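Long-range contacts in ABC-type transport auxiliary lipoprotein component domain-containing protein (Xanthomonas campestris pv. campestris, PDB 2IQI), which is of unknown function but belongs to a family of lipoproteins that probably serve as auxiliary components of ABC-type transporters: residues A[41-46]-A[68-73]; A[107-112]-A[121-126]; A[28-33]-A[99-104]. One frame throughout, in Å; residues are numbered along the deposited sequence.

Contact 1. Residues A[41-46]-A[68-73]; sequences RIIDSP and PATDML
Pro68, the N-cap residue of helix 69-82, lies against the backbone of Ser45 and Pro46. Its CA points a C-H at Ser45 O (3.4 Å, 140° at the hydrogen), and its CB is 3.9 Å from Asp44 OD1, so the proline is bordered by both a carbonyl and a carboxylate. Pro68 O is meanwhile taken up in the first helical turn, where it accepts the bond from Met72 N. Ala69 follows, its methyl lodged against the turn: CB is 3.3 Å from Ile43 O and 4.3 Å from Ile43 CG2, a small apolar patch next to a carbonyl that also receives a weak bond from Ser45 N. Thr70 provides the polar link. Its OG1 donates a hydrogen bond to Asp44 OD1, modelled at 2.4 Å, a length too short to be taken literally. The two side chains cross at roughly a right angle. Asp44 reaches across because its CG stands opposite the backbone N (chi1 -158°), which swings the carboxylate over to the helix. The helix start may favour this charge, though Asp71 OD1 lies 5.1 Å from Asp44 OD1. Thr70 also touches Pro37 and Ala39. The loop joining strands 31-34 and 49-51 thus packs on the first turn of helix 69-82, while Ile43 and Ala69 both continue inward to Phe110 on strand 101-110, and Leu73, one turn further on, rests on Ile105 of that strand.

Contact 2. Residues A[107-112]-A[121-126]; sequences VRRFES and AATIEL
A classic beta bulge sets Arg108 and Arg109 together opposite Glu125 in the antiparallel pairing of 107-112 with 121-126. Both arginine amides bond to Glu125 O, Arg108 N at 2.7 Å and Arg109 N at 3.0 Å, so one carbonyl grips two successive residues. Arg109 O takes Glu125 N in return. Glu125 is extended, CG opposite its backbone N (chi1 164°), and its two oxygens are shared out: OE2 uses its anti lone pair for Arg108 NH1 (3.0 Å), and OE1 is met by Arg109 NE (3.0 Å) from the anti side but well out of the carboxylate plane. Each oxygen lies in the plane of its guanidinium, yet the Arg109 and carboxylate planes stand 85° apart. Arg109 is bent at chi3 (-57°), which lays its guanidinium over Thr123 CG2, 3.3 Å from NH2. Past the bulge the shifted register runs on through Phe110-Ile124 to the hydrogen-bonded pair Glu111-Thr123. Both strands belong to the large mixed sheet, in which strand 137-149 flanks 121-132 on the side away from 101-110. Glu111 extends the ionic network through OE1, which pairs with Arg109 NH1 and with Arg51. On the other face Phe110 and Ile124 run side by side, CE2 to CD1 3.6 Å, facing helices 69-82 and 155-185: Phe110 meets the ring of Phe162, and Leu126, paired with Val107, touches Val169.

Contact 3. Residues A[28-33]-A[99-104]; sequences VSWQLL and SDYKLA
Tyr101 turns the edge of its ring to the face of Trp30 in a T-shaped stack, the planes 74° apart and the centroid of the tryptophan six-membered ring 4.9 Å from that of the tyrosine. Tyr101 CD2 makes the approach, 3.4 Å from Trp30 CE3, while Val28 CG2 lies over the opposite indole face. Trp30 CG sits between its backbone N and carbonyl carbon (chi1 42°), which presents the indole face to the tyrosine edge. Both polar ends are bonded to helix 155-185, Trp30 NE1 to Gln182 and Tyr101 OH to Asp184. Leu32 lies on the same face: its CD1 slots between Tyr101 CB (4.1 Å) and Leu103 CB (4.0 Å). On the other face Leu33 and Lys102 run alongside each other, CD2 to CG. Asp100 OD2 receives Gln31 N, weakly. The backbones add Tyr101 N to Gln31 O (2.9 Å), Leu33 N to Tyr101 O (2.9 Å) and Leu103 N to Leu33 O (2.8 Å). These alternating bonds make a parallel pair within a mixed sheet of alpha+beta character, whose Leu32 and Leu103 face is covered by helices 69-82 and 155-185.

How the contacts relate
Strand 101-110 ties the set together: its start pairs with strand 31-34 in contact 3 and its end with strand 121-132 in contact 2, so these two lie on opposite sides of the chain's centre, their centres 26 Å apart. Contact 1 adjoins contact 2, with centres 11 Å apart. Ile43 CD1 comes to 3.4 Å from Val107 O, and Leu73 CD1 to 3.9 Å from Leu126 CD2, so helix 69-82 and the 41-46 loop both pack against the bulged strand pair. Contact 3 does not touch contact 1, nearest atoms being about 8 Å apart, but Leu103 and Leu32 reach the same helix further along, at Phe81.

Contact 1. Residues A[41-46]-A[68-73]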
ATOM      1  N   ARG A  41     -11.824   8.960  -6.005  1.00 46.65           N
ATOM      2  CA  ARG A  41     -12.736   8.996  -4.850  1.00 48.47           C
ATOM      3  C   ARG A  41     -13.317   7.646  -4.448  1.00 47.99           C
ATOM      4  O   ARG A  41     -13.555   7.394  -3.277  1.00 47.65           O
ATOM      5  CB  ARG A  41     -13.862  10.000  -5.071  1.00 49.35           C
ATOM      6  CG  ARG A  41     -13.720  11.212  -4.188  1.00 55.70           C
ATOM      7  CD  ARG A  41     -14.585  12.358  -4.674  1.00 66.12           C
ATOM      8  NE  ARG A  41     -13.988  13.619  -4.223  1.00 75.23           N
ATOM      9  CZ  ARG A  41     -14.636  14.778  -4.088  1.00 78.29           C
ATOM     10  NH1 ARG A  41     -15.937  14.861  -4.368  1.00 79.80           N
ATOM     11  NH2 ARG A  41     -13.974  15.854  -3.661  1.00 78.84           N
ATOM     12  N   ILE A  42     -13.533   6.795  -5.441  1.00 48.24           N
ATOM     13  CA  ILE A  42     -14.056   5.465  -5.241  1.00 49.00           C
ATOM     14  C   ILE A  42     -13.101   4.549  -4.406  1.00 49.83           C
ATOM     15  O   ILE A  42     -13.562   3.691  -3.643  1.00 49.52           O
ATOM     16  CB  ILE A  42     -14.460   4.870  -6.617  1.00 48.82           C
ATOM     17  CG1 ILE A  42     -15.393   3.662  -6.470  1.00 49.44           C
ATOM     18  CG2 ILE A  42     -13.223   4.560  -7.500  1.00 48.96           C
ATOM     19  CD1 ILE A  42     -16.312   3.449  -7.704  1.00 49.03           C
ATOM     20  N   ILE A  43     -11.787   4.750  -4.542  1.00 50.68           N
ATOM     21  CA  ILE A  43     -10.794   3.993  -3.783  1.00 51.82           C
ATOM     22  C   ILE A  43     -10.620   4.642  -2.421  1.00 52.86           C
ATOM     23  O   ILE A  43     -10.450   3.982  -1.392  1.00 52.91           O
ATOM     24  CB  ILE A  43      -9.421   4.048  -4.475  1.00 51.93           C
ATOM     25  CG1 ILE A  43      -9.405   3.189  -5.742  1.00 51.20           C
ATOM     26  CG2 ILE A  43      -8.304   3.623  -3.519  1.00 51.83           C
ATOM     27  CD1 ILE A  43      -8.046   3.193  -6.418  1.00 49.31           C
ATOM     28  N   ASP A  44     -10.664   5.964  -2.442  1.00 54.01           N
ATOM     29  CA  ASP A  44     -10.385   6.787  -1.290  1.00 54.99           C
ATOM     30  C   ASP A  44     -11.635   6.997  -0.450  1.00 55.63           C
ATOM     31  O   ASP A  44     -11.887   8.106   0.034  1.00 56.13           O
ATOM     32  CB  ASP A  44      -9.884   8.135  -1.800  1.00 55.44           C
ATOM     33  CG  ASP A  44      -9.093   8.882  -0.779  1.00 56.18           C
ATOM     34  OD1 ASP A  44      -8.653   8.254   0.214  1.00 56.64           O
ATOM     35  OD2 ASP A  44      -8.932  10.104  -0.979  1.00 58.80           O
ATOM     36  N   SER A  45     -12.446   5.950  -0.322  1.00 55.58           N
ATOM     37  CA  SER A  45     -13.593   5.985   0.535  1.00 55.64           C
ATOM     38  C   SER A  45     -13.364   4.924   1.627  1.00 55.47           C
ATOM     39  O   SER A  45     -12.440   4.108   1.523  1.00 55.45           O
ATOM     40  CB  SER A  45     -14.838   5.686  -0.282  1.00 55.92           C
ATOM     41  OG  SER A  45     -15.116   4.291  -0.279  1.00 59.14           O
ATOM     42  N   PRO A  46     -14.142   4.969   2.721  1.00 55.12           N
ATOM     43  CA  PRO A  46     -14.109   3.792   3.588  1.00 54.64           C
ATOM     44  C   PRO A  46     -14.873   2.566   3.022  1.00 54.05           C
ATOM     45  O   PRO A  46     -14.947   1.500   3.677  1.00 53.97           O
ATOM     46  CB  PRO A  46     -14.712   4.307   4.910  1.00 54.29           C
ATOM     47  CG  PRO A  46     -15.609   5.412   4.503  1.00 54.93           C
ATOM     48  CD  PRO A  46     -14.964   6.054   3.288  1.00 55.35           C
ATOM     49  N   PRO A  68     -10.272   5.282   5.333  1.00 41.87           N
ATOM     50  CA  PRO A  68     -10.218   5.143   3.879  1.00 40.83           C
ATOM     51  C   PRO A  68      -8.954   4.414   3.450  1.00 40.69           C
ATOM     52  O   PRO A  68      -7.960   4.393   4.187  1.00 40.48           O
ATOM     53  CB  PRO A  68     -10.174   6.583   3.388  1.00 41.00           C
ATOM     54  CG  PRO A  68     -10.600   7.416   4.537  1.00 41.45           C
ATOM     55  CD  PRO A  68     -10.232   6.696   5.767  1.00 41.15           C
ATOM     56  N   ALA A  69      -9.001   3.824   2.258  1.00 40.92           N
ATOM     57  CA  ALA A  69      -8.005   2.859   1.810  1.00 40.54           C
ATOM     58  C   ALA A  69      -6.617   3.469   1.635  1.00 40.73           C
ATOM     59  O   ALA A  69      -5.615   2.871   2.025  1.00 41.13           O
ATOM     60  CB  ALA A  69      -8.462   2.186   0.558  1.00 40.38           C
ATOM     61  N   THR A  70      -6.565   4.671   1.093  1.00 40.67           N
ATOM     62  CA  THR A  70      -5.331   5.457   1.052  1.00 40.72           C
ATOM     63  C   THR A  70      -4.751   5.710   2.425  1.00 40.89           C
ATOM     64  O   THR A  70      -3.545   5.709   2.566  1.00 42.11           O
ATOM     65  CB  THR A  70      -5.566   6.822   0.394  1.00 40.70           C
ATOM     66  OG1 THR A  70      -6.549   7.525   1.147  1.00 40.19           O
ATOM     67  CG2 THR A  70      -6.125   6.631  -0.994  1.00 40.90           C
ATOM     68  N   ASP A  71      -5.575   5.940   3.442  1.00 41.10           N
ATOM     69  CA  ASP A  71      -5.032   6.150   4.788  1.00 41.60           C
ATOM     70  C   ASP A  71      -4.512   4.853   5.431  1.00 41.68           C
ATOM     71  O   ASP A  71      -3.572   4.925   6.251  1.00 41.44           O
ATOM     72  CB  ASP A  71      -6.045   6.827   5.736  1.00 42.10           C
ATOM     73  CG  ASP A  71      -6.475   8.247   5.275  1.00 45.07           C
ATOM     74  OD1 ASP A  71      -5.814   8.885   4.405  1.00 47.89           O
ATOM     75  OD2 ASP A  71      -7.504   8.733   5.800  1.00 47.64           O
ATOM     76  N   MET A  72      -5.151   3.696   5.125  1.00 41.18           N
ATOM     77  CA  MET A  72      -4.685   2.385   5.649  1.00 40.49           C
ATOM     78  C   MET A  72      -3.293   2.183   5.042  1.00 40.24           C
ATOM     79  O   MET A  72      -2.363   1.705   5.711  1.00 39.48           O
ATOM     80  CB  MET A  72      -5.574   1.177   5.241  1.00 40.50           C
ATOM     81  CG  MET A  72      -7.078   1.203   5.563  1.00 40.51           C
ATOM     82  SD  MET A  72      -7.982  -0.292   4.974  1.00 39.66           S
ATOM     83  CE  MET A  72      -7.158  -1.452   6.015  1.00 35.20           C
ATOM     84  N   LEU A  73      -3.180   2.574   3.763  1.00 39.44           N
ATOM     85  CA  LEU A  73      -1.947   2.478   3.028  1.00 39.52           C
ATOM     86  C   LEU A  73      -0.873   3.475   3.515  1.00 39.09           C
ATOM     87  O   LEU A  73       0.279   3.114   3.753  1.00 38.40           O
ATOM     88  CB  LEU A  73      -2.180   2.562   1.525  1.00 39.69           C
ATOM     89  CG  LEU A  73      -0.844   2.247   0.843  1.00 41.32           C
ATOM     90  CD1 LEU A  73      -0.717   0.764   0.543  1.00 39.01           C
ATOM     91  CD2 LEU A  73      -0.640   3.128  -0.398  1.00 42.77           C
TER

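Contact 2. Residues A[107-112]-A[121-126]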
ATOM      1  N   VAL A 107      -2.510   5.188  -5.977  1.00 39.16           N
ATOM      2  CA  VAL A 107      -3.240   3.914  -5.850  1.00 38.89           C
ATOM      3  C   VAL A 107      -4.210   3.725  -7.027  1.00 38.80           C
ATOM      4  O   VAL A 107      -5.043   4.609  -7.292  1.00 38.77           O
ATOM      5  CB  VAL A 107      -4.014   3.845  -4.545  1.00 38.84           C
ATOM      6  CG1 VAL A 107      -4.828   2.573  -4.483  1.00 38.08           C
ATOM      7  CG2 VAL A 107      -3.055   3.916  -3.368  1.00 39.34           C
ATOM      8  N   ARG A 108      -4.074   2.599  -7.740  1.00 38.06           N
ATOM      9  CA  ARG A 108      -4.801   2.380  -9.000  1.00 37.47           C
ATOM     10  C   ARG A 108      -5.997   1.467  -8.808  1.00 37.25           C
ATOM     11  O   ARG A 108      -7.072   1.716  -9.343  1.00 36.79           O
ATOM     12  CB  ARG A 108      -3.881   1.796 -10.057  1.00 37.06           C
ATOM     13  CG  ARG A 108      -2.686   2.675 -10.405  1.00 37.90           C
ATOM     14  CD  ARG A 108      -1.816   1.905 -11.352  1.00 36.69           C
ATOM     15  NE  ARG A 108      -0.737   2.673 -11.952  1.00 36.71           N
ATOM     16  CZ  ARG A 108       0.144   2.165 -12.832  1.00 37.48           C
ATOM     17  NH1 ARG A 108       0.059   0.879 -13.194  1.00 36.23           N
ATOM     18  NH2 ARG A 108       1.103   2.941 -13.380  1.00 35.13           N
ATOM     19  N   ARG A 109      -5.788   0.400  -8.041  1.00 37.61           N
ATOM     20  CA  ARG A 109      -6.834  -0.543  -7.711  1.00 37.69           C
ATOM     21  C   ARG A 109      -6.732  -0.905  -6.250  1.00 38.35           C
ATOM     22  O   ARG A 109      -5.624  -1.135  -5.732  1.00 38.60           O
ATOM     23  CB  ARG A 109      -6.762  -1.771  -8.624  1.00 37.59           C
ATOM     24  CG  ARG A 109      -7.236  -1.422 -10.067  1.00 37.03           C
ATOM     25  CD  ARG A 109      -7.506  -2.620 -10.853  1.00 36.79           C
ATOM     26  NE  ARG A 109      -6.324  -3.471 -10.904  1.00 37.48           N
ATOM     27  CZ  ARG A 109      -6.360  -4.794 -10.763  1.00 37.60           C
ATOM     28  NH1 ARG A 109      -7.524  -5.418 -10.546  1.00 41.26           N
ATOM     29  NH2 ARG A 109      -5.248  -5.496 -10.821  1.00 33.84           N
ATOM     30  N   PHE A 110      -7.882  -0.868  -5.576  1.00 38.42           N
ATOM     31  CA  PHE A 110      -8.038  -1.362  -4.208  1.00 38.49           C
ATOM     32  C   PHE A 110      -9.404  -2.098  -4.140  1.00 39.53           C
ATOM     33  O   PHE A 110     -10.462  -1.504  -3.829  1.00 39.67           O
ATOM     34  CB  PHE A 110      -7.982  -0.205  -3.221  1.00 37.60           C
ATOM     35  CG  PHE A 110      -7.537  -0.606  -1.855  1.00 36.56           C
ATOM     36  CD1 PHE A 110      -8.425  -1.180  -0.962  1.00 35.44           C
ATOM     37  CD2 PHE A 110      -6.219  -0.416  -1.458  1.00 35.79           C
ATOM     38  CE1 PHE A 110      -8.000  -1.566   0.291  1.00 33.16           C
ATOM     39  CE2 PHE A 110      -5.794  -0.779  -0.211  1.00 34.19           C
ATOM     40  CZ  PHE A 110      -6.681  -1.369   0.660  1.00 35.54           C
ATOM     41  N   GLU A 111      -9.402  -3.385  -4.473  1.00 39.54           N
ATOM     42  CA  GLU A 111     -10.669  -4.034  -4.759  1.00 40.48           C
ATOM     43  C   GLU A 111     -10.661  -5.534  -4.533  1.00 39.93           C
ATOM     44  O   GLU A 111      -9.631  -6.193  -4.649  1.00 39.87           O
ATOM     45  CB  GLU A 111     -11.101  -3.722  -6.191  1.00 39.35           C
ATOM     46  CG  GLU A 111     -10.126  -4.277  -7.242  1.00 42.27           C
ATOM     47  CD  GLU A 111     -10.407  -3.772  -8.656  1.00 43.45           C
ATOM     48  OE1 GLU A 111     -10.804  -4.595  -9.506  1.00 47.71           O
ATOM     49  OE2 GLU A 111     -10.247  -2.555  -8.920  1.00 48.12           O
ATOM     50  N   SER A 112     -11.828  -6.061  -4.196  1.00 40.05           N
ATOM     51  CA  SER A 112     -12.059  -7.493  -4.241  1.00 40.45           C
ATOM     52  C   SER A 112     -12.369  -7.892  -5.673  1.00 40.72           C
ATOM     53  O   SER A 112     -13.376  -7.490  -6.219  1.00 40.85           O
ATOM     54  CB  SER A 112     -13.220  -7.835  -3.350  1.00 39.83           C
ATOM     55  OG  SER A 112     -13.328  -9.214  -3.253  1.00 41.23           O
ATOM     56  N   ALA A 121     -10.107 -12.172  -5.442  1.00 38.78           N
ATOM     57  CA  ALA A 121      -8.780 -11.884  -4.898  1.00 37.58           C
ATOM     58  C   ALA A 121      -8.738 -10.431  -4.415  1.00 36.60           C
ATOM     59  O   ALA A 121      -9.131  -9.518  -5.144  1.00 35.52           O
ATOM     60  CB  ALA A 121      -7.711 -12.138  -5.941  1.00 36.26           C
ATOM     61  N   ALA A 122      -8.278 -10.226  -3.179  1.00 36.00           N
ATOM     62  CA  ALA A 122      -8.028  -8.862  -2.702  1.00 36.12           C
ATOM     63  C   ALA A 122      -6.828  -8.329  -3.459  1.00 35.21           C
ATOM     64  O   ALA A 122      -5.770  -8.920  -3.415  1.00 35.55           O
ATOM     65  CB  ALA A 122      -7.769  -8.841  -1.232  1.00 36.64           C
ATOM     66  N   THR A 123      -7.027  -7.217  -4.148  1.00 34.11           N
ATOM     67  CA  THR A 123      -6.126  -6.738  -5.138  1.00 33.47           C
ATOM     68  C   THR A 123      -5.736  -5.283  -4.889  1.00 33.55           C
ATOM     69  O   THR A 123      -6.598  -4.390  -4.808  1.00 34.17           O
ATOM     70  CB  THR A 123      -6.785  -6.875  -6.524  1.00 33.65           C
ATOM     71  OG1 THR A 123      -7.016  -8.262  -6.780  1.00 34.69           O
ATOM     72  CG2 THR A 123      -5.908  -6.291  -7.645  1.00 32.52           C
ATOM     73  N   ILE A 124      -4.434  -5.044  -4.790  1.00 32.49           N
ATOM     74  CA  ILE A 124      -3.938  -3.712  -4.673  1.00 31.50           C
ATOM     75  C   ILE A 124      -2.987  -3.524  -5.803  1.00 32.31           C
ATOM     76  O   ILE A 124      -2.074  -4.315  -5.988  1.00 32.91           O
ATOM     77  CB  ILE A 124      -3.259  -3.466  -3.308  1.00 31.23           C
ATOM     78  CG1 ILE A 124      -4.227  -3.778  -2.164  1.00 29.30           C
ATOM     79  CG2 ILE A 124      -2.939  -2.033  -3.154  1.00 31.27           C
ATOM     80  CD1 ILE A 124      -3.650  -3.624  -0.826  1.00 28.34           C
ATOM     81  N   GLU A 125      -3.227  -2.494  -6.602  1.00 33.24           N
ATOM     82  CA  GLU A 125      -2.270  -2.054  -7.591  1.00 33.83           C
ATOM     83  C   GLU A 125      -1.975  -0.585  -7.368  1.00 33.65           C
ATOM     84  O   GLU A 125      -2.915   0.229  -7.255  1.00 33.27           O
ATOM     85  CB  GLU A 125      -2.773  -2.315  -8.989  1.00 33.07           C
ATOM     86  CG  GLU A 125      -2.005  -1.542 -10.066  1.00 35.99           C
ATOM     87  CD  GLU A 125      -2.534  -1.816 -11.488  1.00 37.66           C
ATOM     88  OE1 GLU A 125      -3.503  -2.630 -11.630  1.00 42.65           O
ATOM     89  OE2 GLU A 125      -1.963  -1.241 -12.464  1.00 41.23           O
ATOM     90  N   LEU A 126      -0.677  -0.259  -7.293  1.00 33.95           N
ATOM     91  CA  LEU A 126      -0.217   1.107  -7.021  1.00 34.72           C
ATOM     92  C   LEU A 126       1.154   1.458  -7.670  1.00 36.48           C
ATOM     93  O   LEU A 126       1.943   0.550  -8.023  1.00 37.20           O
ATOM     94  CB  LEU A 126      -0.222   1.394  -5.528  1.00 33.02           C
ATOM     95  CG  LEU A 126       0.695   0.521  -4.657  1.00 33.31           C
ATOM     96  CD1 LEU A 126       2.153   1.035  -4.697  1.00 28.70           C
ATOM     97  CD2 LEU A 126       0.173   0.289  -3.175  1.00 27.17           C
TER

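Contact 3. Residues A[28-33]-A[99-104]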
ATOM      1  N   VAL A  28      19.968   3.109   6.642  1.00 47.64           N
ATOM      2  CA  VAL A  28      20.288   4.363   5.973  1.00 47.96           C
ATOM      3  C   VAL A  28      20.408   5.523   6.960  1.00 48.44           C
ATOM      4  O   VAL A  28      20.243   5.340   8.165  1.00 49.14           O
ATOM      5  CB  VAL A  28      19.279   4.737   4.851  1.00 47.97           C
ATOM      6  CG1 VAL A  28      19.136   3.600   3.824  1.00 47.32           C
ATOM      7  CG2 VAL A  28      17.953   5.141   5.442  1.00 46.79           C
ATOM      8  N   SER A  29      20.703   6.716   6.451  1.00 48.48           N
ATOM      9  CA  SER A  29      20.707   7.911   7.297  1.00 48.49           C
ATOM     10  C   SER A  29      20.135   9.163   6.590  1.00 48.46           C
ATOM     11  O   SER A  29      20.172  10.264   7.161  1.00 47.50           O
ATOM     12  CB  SER A  29      22.110   8.196   7.797  1.00 48.39           C
ATOM     13  OG  SER A  29      22.821   8.828   6.757  1.00 49.72           O
ATOM     14  N   TRP A  30      19.629   8.998   5.355  1.00 48.32           N
ATOM     15  CA  TRP A  30      18.806  10.041   4.745  1.00 48.24           C
ATOM     16  C   TRP A  30      17.397  10.033   5.401  1.00 48.61           C
ATOM     17  O   TRP A  30      17.105   9.205   6.309  1.00 47.97           O
ATOM     18  CB  TRP A  30      18.771   9.938   3.215  1.00 48.55           C
ATOM     19  CG  TRP A  30      18.627   8.542   2.716  1.00 49.47           C
ATOM     20  CD1 TRP A  30      19.624   7.687   2.415  1.00 50.21           C
ATOM     21  CD2 TRP A  30      17.406   7.833   2.479  1.00 50.64           C
ATOM     22  NE1 TRP A  30      19.115   6.489   1.993  1.00 49.85           N
ATOM     23  CE2 TRP A  30      17.752   6.548   2.033  1.00 50.22           C
ATOM     24  CE3 TRP A  30      16.045   8.159   2.609  1.00 51.30           C
ATOM     25  CZ2 TRP A  30      16.787   5.578   1.690  1.00 50.71           C
ATOM     26  CZ3 TRP A  30      15.079   7.185   2.273  1.00 50.48           C
ATOM     27  CH2 TRP A  30      15.462   5.918   1.812  1.00 49.63           C
ATOM     28  N   GLN A  31      16.548  10.975   4.983  1.00 48.08           N
ATOM     29  CA  GLN A  31      15.321  11.236   5.691  1.00 47.68           C
ATOM     30  C   GLN A  31      14.207  11.174   4.710  1.00 46.90           C
ATOM     31  O   GLN A  31      14.366  11.668   3.580  1.00 46.83           O
ATOM     32  CB  GLN A  31      15.357  12.596   6.353  1.00 48.12           C
ATOM     33  CG  GLN A  31      16.399  12.683   7.461  1.00 52.34           C
ATOM     34  CD  GLN A  31      16.155  13.835   8.441  1.00 57.49           C
ATOM     35  OE1 GLN A  31      16.663  13.800   9.580  1.00 60.62           O
ATOM     36  NE2 GLN A  31      15.359  14.850   8.017  1.00 54.89           N
ATOM     37  N   LEU A  32      13.088  10.566   5.144  1.00 45.25           N
ATOM     38  CA  LEU A  32      12.011  10.219   4.251  1.00 43.79           C
ATOM     39  C   LEU A  32      10.708  10.900   4.596  1.00 43.90           C
ATOM     40  O   LEU A  32      10.207  10.834   5.730  1.00 43.49           O
ATOM     41  CB  LEU A  32      11.819   8.693   4.177  1.00 43.80           C
ATOM     42  CG  LEU A  32      10.788   8.105   3.183  1.00 43.20           C
ATOM     43  CD1 LEU A  32      11.088   8.455   1.726  1.00 42.30           C
ATOM     44  CD2 LEU A  32      10.668   6.607   3.337  1.00 42.55           C
ATOM     45  N   LEU A  33      10.153  11.551   3.591  1.00 43.45           N
ATOM     46  CA  LEU A  33       8.825  12.095   3.715  1.00 43.90           C
ATOM     47  C   LEU A  33       7.872  11.177   2.932  1.00 44.08           C
ATOM     48  O   LEU A  33       8.060  10.999   1.717  1.00 45.33           O
ATOM     49  CB  LEU A  33       8.749  13.548   3.199  1.00 43.25           C
ATOM     50  CG  LEU A  33       7.292  13.985   2.958  1.00 44.44           C
ATOM     51  CD1 LEU A  33       6.609  14.177   4.280  1.00 42.91           C
ATOM     52  CD2 LEU A  33       7.120  15.223   2.070  1.00 43.41           C
ATOM     53  N   SER A  99      13.827  16.983   5.164  1.00 50.83           N
ATOM     54  CA  SER A  99      13.769  15.719   4.388  1.00 51.48           C
ATOM     55  C   SER A  99      14.586  15.631   3.047  1.00 51.13           C
ATOM     56  O   SER A  99      14.495  16.520   2.182  1.00 50.66           O
ATOM     57  CB  SER A  99      12.306  15.308   4.123  1.00 51.51           C
ATOM     58  OG  SER A  99      11.804  15.924   2.932  1.00 52.62           O
ATOM     59  N   ASP A 100      15.335  14.528   2.880  1.00 50.70           N
ATOM     60  CA  ASP A 100      16.085  14.209   1.642  1.00 49.99           C
ATOM     61  C   ASP A 100      15.248  13.604   0.492  1.00 49.38           C
ATOM     62  O   ASP A 100      15.312  14.064  -0.641  1.00 49.73           O
ATOM     63  CB  ASP A 100      17.231  13.263   1.966  1.00 50.47           C
ATOM     64  CG  ASP A 100      18.093  13.752   3.113  1.00 50.84           C
ATOM     65  OD1 ASP A 100      18.969  14.597   2.861  1.00 52.03           O
ATOM     66  OD2 ASP A 100      17.917  13.274   4.255  1.00 51.87           O
ATOM     67  N   TYR A 101      14.466  12.566   0.775  1.00 49.08           N
ATOM     68  CA  TYR A 101      13.613  11.924  -0.260  1.00 47.98           C
ATOM     69  C   TYR A 101      12.144  12.026   0.068  1.00 47.29           C
ATOM     70  O   TYR A 101      11.782  12.132   1.239  1.00 47.18           O
ATOM     71  CB  TYR A 101      13.985  10.452  -0.454  1.00 47.40           C
ATOM     72  CG  TYR A 101      15.378  10.283  -0.993  1.00 47.40           C
ATOM     73  CD1 TYR A 101      15.625  10.333  -2.371  1.00 47.72           C
ATOM     74  CD2 TYR A 101      16.468  10.109  -0.126  1.00 47.05           C
ATOM     75  CE1 TYR A 101      16.929  10.196  -2.883  1.00 47.54           C
ATOM     76  CE2 TYR A 101      17.770   9.972  -0.624  1.00 47.09           C
ATOM     77  CZ  TYR A 101      17.983  10.020  -1.999  1.00 47.06           C
ATOM     78  OH  TYR A 101      19.237   9.870  -2.485  1.00 47.83           O
ATOM     79  N   LYS A 102      11.311  11.968  -0.972  1.00 46.60           N
ATOM     80  CA  LYS A 102       9.855  11.965  -0.832  1.00 46.12           C
ATOM     81  C   LYS A 102       9.289  10.731  -1.539  1.00 44.49           C
ATOM     82  O   LYS A 102       9.554  10.521  -2.724  1.00 43.52           O
ATOM     83  CB  LYS A 102       9.263  13.256  -1.418  1.00 46.33           C
ATOM     84  CG  LYS A 102       7.724  13.291  -1.530  1.00 48.95           C
ATOM     85  CD  LYS A 102       7.249  14.200  -2.703  1.00 48.30           C
ATOM     86  CE  LYS A 102       5.983  15.010  -2.303  1.00 52.73           C
ATOM     87  NZ  LYS A 102       5.351  15.781  -3.436  1.00 52.24           N
ATOM     88  N   LEU A 103       8.523   9.916  -0.796  1.00 43.37           N
ATOM     89  CA  LEU A 103       7.821   8.733  -1.355  1.00 41.46           C
ATOM     90  C   LEU A 103       6.390   9.076  -1.690  1.00 41.24           C
ATOM     91  O   LEU A 103       5.566   9.294  -0.779  1.00 40.92           O
ATOM     92  CB  LEU A 103       7.830   7.570  -0.374  1.00 40.75           C
ATOM     93  CG  LEU A 103       7.050   6.320  -0.754  1.00 39.01           C
ATOM     94  CD1 LEU A 103       7.561   5.680  -2.012  1.00 37.71           C
ATOM     95  CD2 LEU A 103       7.118   5.336   0.386  1.00 37.67           C
ATOM     96  N   ALA A 104       6.097   9.111  -2.992  1.00 40.12           N
ATOM     97  CA  ALA A 104       4.740   9.387  -3.464  1.00 39.60           C
ATOM     98  C   ALA A 104       4.043   8.163  -4.114  1.00 39.40           C
ATOM     99  O   ALA A 104       4.524   7.597  -5.101  1.00 39.90           O
ATOM    100  CB  ALA A 104       4.758  10.564  -4.425  1.00 39.49           C
TER